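Local coordinates for high choriolytic enzyme 1 (Oryzias latipes, PDB 3VTG), which cleaves proteins of the egg envelope as an astacin-family zinc metalloprotease, helping the fish embryo to hatch, at residues C10-A15 with V20-V25; G32-T37 with G90-G95; R43-N46 with R52-R55. One frame throughout, in Å; residues are numbered along the deposited sequence.

Overall arrangement
All three contacts belong to the sheet-and-helix half of the astacin catalytic domain, which backs the zinc-bearing helix 94-105. Contacts 1 and 3 lie closest together, centres 11 Å apart, because strands 20-26 and 51-55 are parallel neighbours: Ile22 N probably bonds Arg52 O at 2.8 Å, and Arg52 N likewise Val20 O at 2.9 Å. Helix 32-43 links those strands and carries half of contact 2, whose centre is 21 Å from that of contact 1 and 14 Å from that of contact 3. None reaches the catalytic site: the side chain of Trp12 is about 9 Å from that of His103, Met92's about 10 Å from Glu100's, and Phe45's about 12 Å from the zinc ion.

Contact 1 of 3, residues C10-A15 with V20-V25; sequences CFWKKA and VVIPYV
Trp12 holds CG beside its own backbone N (chi1 -62°), which swings the indole across to strand 20-26. There Ile22, with CG1 beside its backbone N (chi1 -57°) and CG2 opposite that N, spreads both branches over one ring face. The result is a CH-pi contact between the N-terminal loop of the astacin domain and strand 20-26 of its mixed five-stranded sheet. CG2 does the central work: it sits 3.6 Å from the centroid of the six-membered ring of Trp12 and only 3° off the normal. The other branch covers the pyrrole end, where Ile22 CD1 approaches Trp12 CG to 3.6 Å. The two side chains cross at about a right angle, and with CG2 over one ring and CD1 over the other a single isoleucine spans the indole.

The indole also reaches beyond the sheet. Its NE1 hydrogen-bonds the carbonyl of Ala104 on helix 94-105, and Ile63 of strand 62-66 touches the same side chain, so Trp12 ties the N-terminal loop to both the sheet and the helix that carries two of the zinc ligands. The N-H bond helps fix the ring's rotation under Ile22.

At the start of the strand, Val20 turns its methyls to different neighbours. CG1 packs against Trp12 CB at 3.6 Å and against Lys13 O, while CG2 meets the aliphatic stem of Lys14, with Lys14 CD 3.8 Å away.

The backbones do not bond directly here; two waters bridge them. Both donate to Lys13 O. The first in turn accepts from Val21 N at 2.9 Å. The second runs from Lys13 O, 2.8 Å away, to Val21 O, where it donates its other hydrogen over 2.7 Å.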
loop_
_atom_site.group_PDB
_atom_site.type_symbol
_atom_site.label_atom_id
_atom_site.label_comp_id
_atom_site.label_asym_id
_atom_site.label_seq_id
_atom_site.Cartn_x
_atom_site.Cartn_y
_atom_site.Cartn_z
ATOM N N CYS A 10 5.512 0.670 -15.937
ATOM C CA CYS A 10 4.576 0.935 -14.849
ATOM C C CYS A 10 5.071 0.470 -13.482
ATOM O O CYS A 10 4.552 0.903 -12.455
ATOM C CB CYS A 10 3.248 0.238 -15.146
ATOM S SG CYS A 10 2.298 0.998 -16.480
ATOM N N PHE A 11 6.060 -0.421 -13.474
ATOM C CA PHE A 11 6.561 -1.012 -12.233
ATOM C C PHE A 11 8.049 -0.740 -12.078
ATOM O O PHE A 11 8.721 -0.376 -13.042
ATOM C CB PHE A 11 6.282 -2.520 -12.207
ATOM C CG PHE A 11 4.821 -2.866 -12.306
ATOM C CD1 PHE A 11 4.011 -2.862 -11.175
ATOM C CD2 PHE A 11 4.252 -3.195 -13.534
ATOM C CE1 PHE A 11 2.662 -3.176 -11.263
ATOM C CE2 PHE A 11 2.904 -3.511 -13.629
ATOM C CZ PHE A 11 2.110 -3.505 -12.491
ATOM N N TRP A 12 8.559 -0.903 -10.860
ATOM C CA TRP A 12 9.984 -0.706 -10.596
ATOM C C TRP A 12 10.799 -1.760 -11.285
ATOM O O TRP A 12 10.381 -2.914 -11.386
ATOM C CB TRP A 12 10.248 -0.649 -9.095
ATOM C CG TRP A 12 9.529 0.522 -8.483
ATOM C CD1 TRP A 12 8.273 0.527 -7.883
ATOM C CD2 TRP A 12 9.973 1.921 -8.455
ATOM N NE1 TRP A 12 7.931 1.792 -7.479
ATOM C CE2 TRP A 12 8.909 2.675 -7.788
ATOM C CE3 TRP A 12 11.113 2.595 -8.884
ATOM C CZ2 TRP A 12 8.999 4.043 -7.577
ATOM C CZ3 TRP A 12 11.196 3.974 -8.662
ATOM C CH2 TRP A 12 10.162 4.680 -8.027
ATOM N N LYS A 13 11.957 -1.351 -11.795
ATOM C CA LYS A 13 12.809 -2.218 -12.599
ATOM C C LYS A 13 13.516 -3.283 -11.773
ATOM O O LYS A 13 14.031 -3.007 -10.689
ATOM C CB LYS A 13 13.840 -1.385 -13.359
ATOM C CG LYS A 13 13.295 -0.691 -14.599
ATOM C CD LYS A 13 14.341 0.185 -15.279
ATOM C CE LYS A 13 15.643 -0.555 -15.568
ATOM N NZ LYS A 13 15.471 -1.805 -16.363
ATOM N N LYS A 14 13.530 -4.502 -12.296
ATOM C CA LYS A 14 14.270 -5.589 -11.680
ATOM C C LYS A 14 15.643 -5.713 -12.334
ATOM O O LYS A 14 15.754 -5.763 -13.561
ATOM C CB LYS A 14 13.493 -6.902 -11.795
ATOM C CG LYS A 14 14.094 -8.049 -11.002
ATOM C CD LYS A 14 13.003 -8.876 -10.347
ATOM C CE LYS A 14 13.476 -10.274 -9.998
ATOM N NZ LYS A 14 13.503 -11.139 -11.204
ATOM N N ALA A 15 16.684 -5.743 -11.506
ATOM C CA ALA A 15 18.053 -5.905 -11.987
ATOM C C ALA A 15 18.308 -7.360 -12.364
ATOM O O ALA A 15 17.524 -8.247 -12.017
ATOM C CB ALA A 15 19.045 -5.444 -10.930
ATOM N N VAL A 20 15.097 -5.550 -6.828
ATOM C CA VAL A 20 14.349 -4.393 -7.301
ATOM C C VAL A 20 14.740 -3.218 -6.412
ATOM O O VAL A 20 14.238 -3.059 -5.297
ATOM C CB VAL A 20 12.826 -4.646 -7.272
ATOM C CG1 VAL A 20 12.062 -3.417 -7.741
ATOM C CG2 VAL A 20 12.465 -5.849 -8.134
ATOM N N VAL A 21 15.666 -2.413 -6.915
ATOM C CA VAL A 21 16.274 -1.354 -6.127
ATOM C C VAL A 21 15.525 -0.054 -6.387
ATOM O O VAL A 21 15.493 0.442 -7.512
ATOM C CB VAL A 21 17.785 -1.233 -6.428
ATOM C CG1 VAL A 21 18.383 -0.036 -5.707
ATOM C CG2 VAL A 21 18.508 -2.509 -6.018
ATOM N N ILE A 22 14.895 0.468 -5.339
ATOM C CA ILE A 22 14.031 1.639 -5.452
ATOM C C ILE A 22 14.649 2.814 -4.704
ATOM O O ILE A 22 14.723 2.799 -3.475
ATOM C CB ILE A 22 12.604 1.343 -4.940
ATOM C CG1 ILE A 22 12.007 0.154 -5.700
ATOM C CG2 ILE A 22 11.716 2.576 -5.067
ATOM C CD1 ILE A 22 10.683 -0.332 -5.155
ATOM N N PRO A 23 15.113 3.834 -5.446
ATOM C CA PRO A 23 15.761 4.980 -4.813
ATOM C C PRO A 23 14.750 5.929 -4.187
ATOM O O PRO A 23 13.628 6.061 -4.682
ATOM C CB PRO A 23 16.481 5.677 -5.976
ATOM C CG PRO A 23 16.383 4.745 -7.139
ATOM C CD PRO A 23 15.146 3.938 -6.914
ATOM N N TYR A 24 15.156 6.585 -3.105
ATOM C CA TYR A 24 14.289 7.544 -2.425
ATOM C C TYR A 24 15.071 8.698 -1.820
ATOM O O TYR A 24 16.271 8.583 -1.566
ATOM C CB TYR A 24 13.460 6.856 -1.330
ATOM C CG TYR A 24 14.295 6.347 -0.175
ATOM C CD1 TYR A 24 14.636 7.182 0.895
ATOM C CD2 TYR A 24 14.757 5.035 -0.157
ATOM C CE1 TYR A 24 15.417 6.721 1.942
ATOM C CE2 TYR A 24 15.535 4.564 0.886
ATOM C CZ TYR A 24 15.863 5.409 1.929
ATOM O OH TYR A 24 16.632 4.933 2.958
ATOM N N VAL A 25 14.366 9.802 -1.595
ATOM C CA VAL A 25 14.854 10.902 -0.772
ATOM C C VAL A 25 13.810 11.189 0.302
ATOM O O VAL A 25 12.610 10.987 0.085
ATOM C CB VAL A 25 15.174 12.179 -1.597
ATOM C CG1 VAL A 25 16.309 11.920 -2.582
ATOM C CG2 VAL A 25 13.944 12.714 -2.323
HETATM O O HOH W 1 16.894 -2.908 -9.468
HETATM O O HOH W 2 14.429 -0.406 -9.847
#

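Contact 2 of 3, residues G32-T37 with G90-G95; sequences GGEVAT and GCMYSG
A 2.8 Å hydrogen bond from Tyr93 N to Cys91 O closes an inverse gamma turn centred on Met92, the residue that meets Glu34 and Thr37 across this contact. Tyr93, the last residue of the turn, is also the N-cap of the zinc-binding helix 94-105, and the turn presents the methionine to the first turns of helix 32-43. CG lies opposite the backbone N of Met92 (chi1 -164°), carrying the chain outward; bends at the next two torsions then curl the thioether round.

The thioether is shared between two residues one helical turn apart. Its methyl, Met92 CE, lies against the Glu34 stem, 3.8 Å from Glu34 CB and nearly as close to CG. The sulfur faces Thr37, with Met92 SD 3.7 Å from Thr37 CG2, and also lies 3.8 Å from the carbonyl oxygen Glu34 O.

Neighbours add to the packing: Ile97 of helix 94-105 touches both Met92 and Thr37, and Ile86 of strand 81-86 and Ile38 of helix 32-43 also touch Met92. Glu34 keeps its charge for other partners, with OE1 in a salt bridge to Arg88 NE and OE2 hydrogen-bonded to Ser31 OG. No hydrogen bond joins the two segments, so the contact probably rests mainly on dispersion, a polarisable sulfur and its methyl lying against the hydrocarbon parts of two polar side chains, with one backbone carbonyl oxygen beside the sulfur.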
loop_
_atom_site.group_PDB
_atom_site.type_symbol
_atom_site.label_atom_id
_atom_site.label_comp_id
_atom_site.label_asym_id
_atom_site.label_seq_id
_atom_site.Cartn_x
_atom_site.Cartn_y
_atom_site.Cartn_z
ATOM N N GLY A 32 15.966 13.470 12.464
ATOM C CA GLY A 32 16.731 12.228 12.356
ATOM C C GLY A 32 15.951 11.008 12.821
ATOM O O GLY A 32 16.024 9.945 12.205
ATOM N N GLY A 33 15.201 11.165 13.910
ATOM C CA GLY A 33 14.368 10.092 14.446
ATOM C C GLY A 33 13.267 9.674 13.487
ATOM O O GLY A 33 12.970 8.488 13.346
ATOM N N GLU A 34 12.665 10.654 12.820
ATOM C CA GLU A 34 11.600 10.391 11.855
ATOM C C GLU A 34 12.129 9.705 10.594
ATOM O O GLU A 34 11.501 8.780 10.073
ATOM C CB GLU A 34 10.858 11.683 11.516
ATOM C CG GLU A 34 9.977 12.187 12.650
ATOM C CD GLU A 34 9.563 13.629 12.458
ATOM O OE1 GLU A 34 8.378 13.868 12.155
ATOM O OE2 GLU A 34 10.426 14.524 12.590
ATOM N N VAL A 35 13.288 10.155 10.114
ATOM C CA VAL A 35 13.990 9.476 9.023
ATOM C C VAL A 35 14.228 8.008 9.390
ATOM O O VAL A 35 13.978 7.110 8.582
ATOM C CB VAL A 35 15.337 10.159 8.685
ATOM C CG1 VAL A 35 16.134 9.319 7.696
ATOM C CG2 VAL A 35 15.109 11.555 8.121
ATOM N N ALA A 36 14.694 7.770 10.615
ATOM C CA ALA A 36 14.955 6.411 11.097
ATOM C C ALA A 36 13.695 5.541 11.123
ATOM O O ALA A 36 13.761 4.351 10.819
ATOM C CB ALA A 36 15.631 6.441 12.460
ATOM N N THR A 37 12.556 6.141 11.464
ATOM C CA THR A 37 11.276 5.429 11.453
ATOM C C THR A 37 10.900 4.993 10.037
ATOM O O THR A 37 10.504 3.845 9.815
ATOM C CB THR A 37 10.153 6.272 12.097
ATOM O OG1 THR A 37 10.482 6.525 13.468
ATOM C CG2 THR A 37 8.810 5.547 12.041
ATOM N N GLY A 90 0.115 12.204 11.657
ATOM C CA GLY A 90 -0.799 11.063 11.600
ATOM C C GLY A 90 -0.312 9.787 10.942
ATOM O O GLY A 90 -1.032 8.785 10.930
ATOM N N CYS A 91 0.906 9.802 10.404
ATOM C CA CYS A 91 1.371 8.691 9.572
ATOM C C CYS A 91 2.689 8.048 10.003
ATOM O O CYS A 91 3.126 7.077 9.383
ATOM C CB CYS A 91 1.498 9.136 8.112
ATOM S SG CYS A 91 0.075 10.019 7.448
ATOM N N MET A 92 3.324 8.575 11.048
ATOM C CA MET A 92 4.668 8.115 11.423
ATOM C C MET A 92 4.634 6.822 12.244
ATOM O O MET A 92 5.029 6.787 13.414
ATOM C CB MET A 92 5.447 9.226 12.138
ATOM C CG MET A 92 6.951 8.995 12.225
ATOM S SD MET A 92 7.787 8.843 10.630
ATOM C CE MET A 92 7.613 10.502 9.975
ATOM N N TYR A 93 4.147 5.763 11.604
ATOM C CA TYR A 93 4.010 4.447 12.212
ATOM C C TYR A 93 4.426 3.426 11.173
ATOM O O TYR A 93 4.068 3.547 9.998
ATOM C CB TYR A 93 2.565 4.209 12.656
ATOM C CG TYR A 93 2.075 5.248 13.634
ATOM C CD1 TYR A 93 2.359 5.139 14.995
ATOM C CD2 TYR A 93 1.347 6.355 13.196
ATOM C CE1 TYR A 93 1.924 6.098 15.893
ATOM C CE2 TYR A 93 0.909 7.321 14.089
ATOM C CZ TYR A 93 1.199 7.185 15.433
ATOM O OH TYR A 93 0.764 8.137 16.326
ATOM N N SER A 94 5.181 2.425 11.605
ATOM C CA SER A 94 5.771 1.458 10.682
ATOM C C SER A 94 4.766 0.844 9.706
ATOM O O SER A 94 5.008 0.830 8.504
ATOM C CB SER A 94 6.511 0.361 11.441
ATOM O OG SER A 94 7.274 -0.424 10.543
ATOM N N GLY A 95 3.641 0.355 10.227
ATOM C CA GLY A 95 2.634 -0.309 9.401
ATOM C C GLY A 95 2.029 0.591 8.339
ATOM O O GLY A 95 1.824 0.165 7.202
#

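Contact 3 of 3, residues R43-N46 with R52-R55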
loop_
_atom_site.group_PDB
_atom_site.type_symbol
_atom_site.label_atom_id
_atom_site.label_comp_id
_atom_site.label_asym_id
_atom_site.label_seq_id
_atom_site.Cartn_x
_atom_site.Cartn_y
_atom_site.Cartn_z
ATOM N N ARG A 43 12.944 -1.454 5.863
ATOM C CA ARG A 43 13.665 -2.695 6.136
ATOM C C ARG A 43 12.757 -3.918 6.215
ATOM O O ARG A 43 13.219 -5.042 6.039
ATOM C CB ARG A 43 14.510 -2.577 7.406
ATOM C CG ARG A 43 15.812 -1.816 7.214
ATOM C CD ARG A 43 16.789 -2.054 8.359
ATOM N NE ARG A 43 16.272 -1.607 9.653
ATOM C CZ ARG A 43 16.303 -0.350 10.090
ATOM N NH1 ARG A 43 16.821 0.620 9.344
ATOM N NH2 ARG A 43 15.807 -0.058 11.281
ATOM N N ALA A 44 11.466 -3.695 6.467
ATOM C CA ALA A 44 10.489 -4.783 6.552
ATOM C C ALA A 44 10.373 -5.586 5.256
ATOM O O ALA A 44 9.878 -6.712 5.255
ATOM C CB ALA A 44 9.126 -4.242 6.966
ATOM N N PHE A 45 10.834 -5.001 4.154
ATOM C CA PHE A 45 10.782 -5.648 2.849
ATOM C C PHE A 45 11.986 -6.561 2.590
ATOM O O PHE A 45 11.943 -7.402 1.693
ATOM C CB PHE A 45 10.663 -4.588 1.747
ATOM C CG PHE A 45 9.344 -3.865 1.744
ATOM C CD1 PHE A 45 9.112 -2.793 2.606
ATOM C CD2 PHE A 45 8.329 -4.256 0.879
ATOM C CE1 PHE A 45 7.894 -2.133 2.606
ATOM C CE2 PHE A 45 7.109 -3.596 0.873
ATOM C CZ PHE A 45 6.889 -2.536 1.738
ATOM N N ASN A 46 13.045 -6.405 3.384
ATOM C CA ASN A 46 14.324 -7.076 3.118
ATOM C C ASN A 46 14.362 -8.584 3.344
ATOM O O ASN A 46 14.990 -9.313 2.575
ATOM C CB ASN A 46 15.454 -6.412 3.913
ATOM C CG ASN A 46 15.721 -4.984 3.475
ATOM O OD1 ASN A 46 15.262 -4.544 2.419
ATOM N ND2 ASN A 46 16.473 -4.253 4.287
ATOM N N ARG A 52 14.383 -3.637 -2.479
ATOM C CA ARG A 52 15.342 -2.887 -1.665
ATOM C C ARG A 52 15.167 -1.383 -1.865
ATOM O O ARG A 52 15.474 -0.855 -2.930
ATOM C CB ARG A 52 16.788 -3.278 -2.005
ATOM C CG ARG A 52 17.126 -4.752 -1.854
ATOM C CD ARG A 52 17.181 -5.204 -0.403
ATOM N NE ARG A 52 17.523 -6.622 -0.333
ATOM C CZ ARG A 52 16.634 -7.614 -0.343
ATOM N NH1 ARG A 52 15.332 -7.356 -0.400
ATOM N NH2 ARG A 52 17.053 -8.872 -0.292
ATOM N N PHE A 53 14.667 -0.700 -0.842
ATOM C CA PHE A 53 14.613 0.755 -0.857
ATOM C C PHE A 53 15.981 1.290 -0.442
ATOM O O PHE A 53 16.486 0.937 0.626
ATOM C CB PHE A 53 13.512 1.264 0.078
ATOM C CG PHE A 53 12.122 0.900 -0.369
ATOM C CD1 PHE A 53 11.483 1.634 -1.362
ATOM C CD2 PHE A 53 11.451 -0.179 0.200
ATOM C CE1 PHE A 53 10.205 1.300 -1.782
ATOM C CE2 PHE A 53 10.170 -0.517 -0.214
ATOM C CZ PHE A 53 9.548 0.223 -1.207
ATOM N N VAL A 54 16.589 2.111 -1.302
ATOM C CA VAL A 54 17.926 2.667 -1.047
ATOM C C VAL A 54 17.936 4.180 -1.214
ATOM O O VAL A 54 17.195 4.723 -2.032
ATOM C CB VAL A 54 19.016 2.060 -1.967
ATOM C CG1 VAL A 54 19.082 0.547 -1.822
ATOM C CG2 VAL A 54 18.814 2.468 -3.422
ATOM N N ARG A 55 18.781 4.861 -0.447
ATOM C CA ARG A 55 18.942 6.298 -0.623
ATOM C C ARG A 55 19.375 6.605 -2.051
ATOM O O ARG A 55 20.266 5.951 -2.599
ATOM C CB ARG A 55 19.940 6.876 0.381
ATOM C CG ARG A 55 19.401 6.926 1.803
ATOM C CD ARG A 55 20.333 7.672 2.747
ATOM N NE ARG A 55 21.571 6.932 2.968
ATOM C CZ ARG A 55 21.720 5.960 3.865
ATOM N NH1 ARG A 55 20.707 5.602 4.649
ATOM N NH2 ARG A 55 22.887 5.344 3.974
HETATM O O HOH W 3 14.226 -2.042 1.707
HETATM O O HOH W 4 15.323 -11.491 0.658
#
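Phe53 drives the edge of its ring into the face of Phe45, a T-shaped pair with centroids 5.3 Å apart and planes at 77°. One atom leads: Phe53 CE2 stands over the Phe45 ring, displaced toward its rim, 3.8 Å from Phe45 CD1. This is the compact, inward part. Helix 94-105 closes over it, with Asn102 and Leu105 against Phe45 and Leu101 against Phe53.

The outer part is looser and wet. A water donates to Asn46 OD1 at 2.8 Å and accepts from Phe53 N at 2.9 Å, linking the side chain of the loop residue to the backbone of the strand. The segments flank the end of a beta-alpha-beta crossover: parallel strands 20-26 and 51-55 are neighbours in the sheet, helix 32-43 connects them, and residues 43-46 begin its return to strand 51-55. Arg52 bends back at its second torsion (chi2 -71°), laying a guanidinium face over Asn46 CA, which is 3.7 Å from Arg52 NH1. Amide and guanidinium planes stand 58° apart, and Asn46 OD1 rests 3.5 Å from Arg52 CD. The direct grip on the guanidinium comes from Thr49 O, bonded to NH1. A second water donates to Asn46 O at 2.9 Å and accepts a longer bond, 3.3 Å, from Arg52 NH2. With an alanine in place of Arg52, Thr49 O would probably lose its charged partner, and Asn46 both the flat group laid against it and the water link to NH2.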